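Local coordinates for putative cytoplasmic protein (Salmonella enterica subsp. enterica serovar Typhimurium, PDB 4IQN) that is of unknown function but probably works in the cytoplasm and belongs to the DUF5066 family, at residues L161-S164 against E168-Y171. Sequence-based numbering, arbitrary orientation.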
ATOM      1  N   LEU A 161       5.275   1.456   9.640  1.00 18.65           N
ATOM      2  CA  LEU A 161       5.837   2.116   8.454  1.00 20.17           C
ATOM      3  C   LEU A 161       7.142   1.431   8.083  1.00 19.29           C
ATOM      4  O   LEU A 161       8.011   1.189   8.934  1.00 20.63           O
ATOM      5  CB  LEU A 161       6.100   3.570   8.660  1.00 25.63           C
ATOM      6  CG  LEU A 161       5.112   4.617   8.228  1.00 31.37           C
ATOM      7  CD1 LEU A 161       5.961   5.823   7.873  1.00 30.66           C
ATOM      8  CD2 LEU A 161       4.140   4.267   7.125  1.00 24.64           C
ATOM      9  N   ALA A 162       7.250   1.122   6.818  1.00 18.02           N
ATOM     10  CA  ALA A 162       8.329   0.306   6.312  1.00 17.59           C
ATOM     11  C   ALA A 162       9.125   1.054   5.195  1.00 16.29           C
ATOM     12  O   ALA A 162       9.796   2.068   5.494  1.00 17.71           O
ATOM     13  CB  ALA A 162       7.767  -1.036   5.914  1.00 20.46           C
ATOM     14  N   GLU A 163       9.066   0.597   3.940  1.00 16.30           N
ATOM     15  CA  GLU A 163       9.763   1.248   2.851  1.00 16.42           C
ATOM     16  C   GLU A 163       9.379   2.734   2.692  1.00 17.69           C
ATOM     17  O   GLU A 163       8.259   3.156   3.065  1.00 16.44           O
ATOM     18  CB  GLU A 163       9.530   0.502   1.543  1.00 19.64           C
ATOM     19  CG  GLU A 163      10.153  -0.881   1.411  1.00 21.83           C
ATOM     20  CD  GLU A 163       9.352  -2.045   1.984  1.00 24.42           C
ATOM     21  OE1 GLU A 163       8.363  -1.867   2.726  1.00 19.79           O
ATOM     22  OE2 GLU A 163       9.730  -3.212   1.678  1.00 30.19           O
ATOM     23  N   SER A 164      10.327   3.491   2.154  1.00 17.76           N
ATOM     24  CA  SER A 164      10.199   4.923   1.952  1.00 15.43           C
ATOM     25  C   SER A 164       9.035   5.196   0.979  1.00 16.91           C
ATOM     26  O   SER A 164       8.357   6.204   1.139  1.00 18.44           O
ATOM     27  CB  SER A 164      11.462   5.554   1.398  1.00 17.68           C
ATOM     28  OG  SER A 164      11.866   5.001   0.149  1.00 19.02           O
ATOM     29  N   GLU A 168      10.834   2.112  -3.636  1.00 17.02           N
ATOM     30  CA  GLU A 168      11.758   1.273  -2.873  1.00 17.25           C
ATOM     31  C   GLU A 168      11.228  -0.166  -2.759  1.00 15.93           C
ATOM     32  O   GLU A 168      11.978  -1.128  -2.947  1.00 17.31           O
ATOM     33  CB  GLU A 168      12.005   1.862  -1.489  1.00 16.54           C
ATOM     34  CG  GLU A 168      12.921   0.993  -0.625  1.00 16.74           C
ATOM     35  CD  GLU A 168      13.365   1.605   0.677  1.00 19.07           C
ATOM     36  OE1 GLU A 168      12.829   2.656   1.106  1.00 15.24           O
ATOM     37  OE2 GLU A 168      14.282   1.012   1.311  1.00 21.25           O
ATOM     38  N   TYR A 169       9.938  -0.310  -2.467  1.00 16.56           N
ATOM     39  CA  TYR A 169       9.326  -1.616  -2.362  1.00 16.04           C
ATOM     40  C   TYR A 169       9.551  -2.419  -3.647  1.00 17.25           C
ATOM     41  O   TYR A 169      10.000  -3.578  -3.612  1.00 18.56           O
ATOM     42  CB  TYR A 169       7.822  -1.495  -2.013  1.00 16.52           C
ATOM     43  CG  TYR A 169       7.063  -2.784  -2.134  1.00 16.45           C
ATOM     44  CD1 TYR A 169       7.077  -3.733  -1.110  1.00 19.91           C
ATOM     45  CD2 TYR A 169       6.349  -3.096  -3.292  1.00 17.92           C
ATOM     46  CE1 TYR A 169       6.412  -4.927  -1.225  1.00 19.88           C
ATOM     47  CE2 TYR A 169       5.652  -4.275  -3.421  1.00 16.83           C
ATOM     48  CZ  TYR A 169       5.677  -5.210  -2.391  1.00 19.82           C
ATOM     49  OH  TYR A 169       5.010  -6.417  -2.516  1.00 20.17           O
ATOM     50  N   LEU A 170       9.259  -1.816  -4.801  1.00 17.12           N
ATOM     51  CA  LEU A 170       9.370  -2.540  -6.050  1.00 18.33           C
ATOM     52  C   LEU A 170      10.816  -2.868  -6.450  1.00 20.46           C
ATOM     53  O   LEU A 170      11.070  -3.958  -6.995  1.00 20.77           O
ATOM     54  CB  LEU A 170       8.649  -1.797  -7.181  1.00 21.86           C
ATOM     55  CG  LEU A 170       7.139  -1.876  -7.060  1.00 23.56           C
ATOM     56  CD1 LEU A 170       6.546  -1.036  -8.192  1.00 27.52           C
ATOM     57  CD2 LEU A 170       6.597  -3.299  -7.136  1.00 28.16           C
ATOM     58  N   TYR A 171      11.751  -1.954  -6.210  1.00 17.12           N
ATOM     59  CA  TYR A 171      13.158  -2.257  -6.496  1.00 17.73           C
ATOM     60  C   TYR A 171      13.569  -3.509  -5.733  1.00 20.27           C
ATOM     61  O   TYR A 171      14.312  -4.371  -6.259  1.00 20.69           O
ATOM     62  CB  TYR A 171      14.077  -1.084  -6.135  1.00 17.45           C
ATOM     63  CG  TYR A 171      14.343  -0.125  -7.278  1.00 18.82           C
ATOM     64  CD1 TYR A 171      15.261  -0.435  -8.289  1.00 22.35           C
ATOM     65  CD2 TYR A 171      13.672   1.069  -7.370  1.00 19.48           C
ATOM     66  CE1 TYR A 171      15.493   0.430  -9.335  1.00 25.91           C
ATOM     67  CE2 TYR A 171      13.921   1.955  -8.420  1.00 20.89           C
ATOM     68  CZ  TYR A 171      14.821   1.635  -9.407  1.00 25.55           C
ATOM     69  OH  TYR A 171      15.066   2.513 -10.468  1.00 24.41           O
TER
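Ser164 grips the carboxylate of Glu168 at a strand-to-helix junction, where the loop leaving strand 158-161, an outermost strand of the four-stranded antiparallel sheet, runs into helix 166-174. Two hydrogen bonds converge on a single oxygen. Ser164 N donates to Glu168 OE1 at 2.8 Å with a nearly straight N-H...O angle of 165°, and Ser164 OG donates to the same OE1 at 2.7 Å. The backbone donor lies well above the carboxylate plane, whereas the hydroxyl comes in on the anti side, tilted out through the opposite face, so OE1 is held between them. Glu168 reaches back to the loop because its CG stands anti to the backbone N (chi1 178°) and the chain stays extended beyond it. Trp192 of helix 190-207 touches the side chains of Ser164 and Glu168.

Nonpolar packing comes from the aliphatic part of Glu163, whose CG lies 3.9 Å from Glu168 CG. A bend at chi2 (85°) then carries its carboxylate towards Tyr169 and away from that of Glu168, Glu163 OE2 and Glu168 OE2 being 6.2 Å apart. Arg153 of strand 151-155 forms a salt bridge with Glu163 OE2, which probably offsets some of the repulsion between the two carboxylates. Tyr169, hydrogen-bonded through OH to His130, presents its ring edge to this carboxylate: Glu163 OE2 sits near the ring plane, 3.9 Å from Tyr169 CD1.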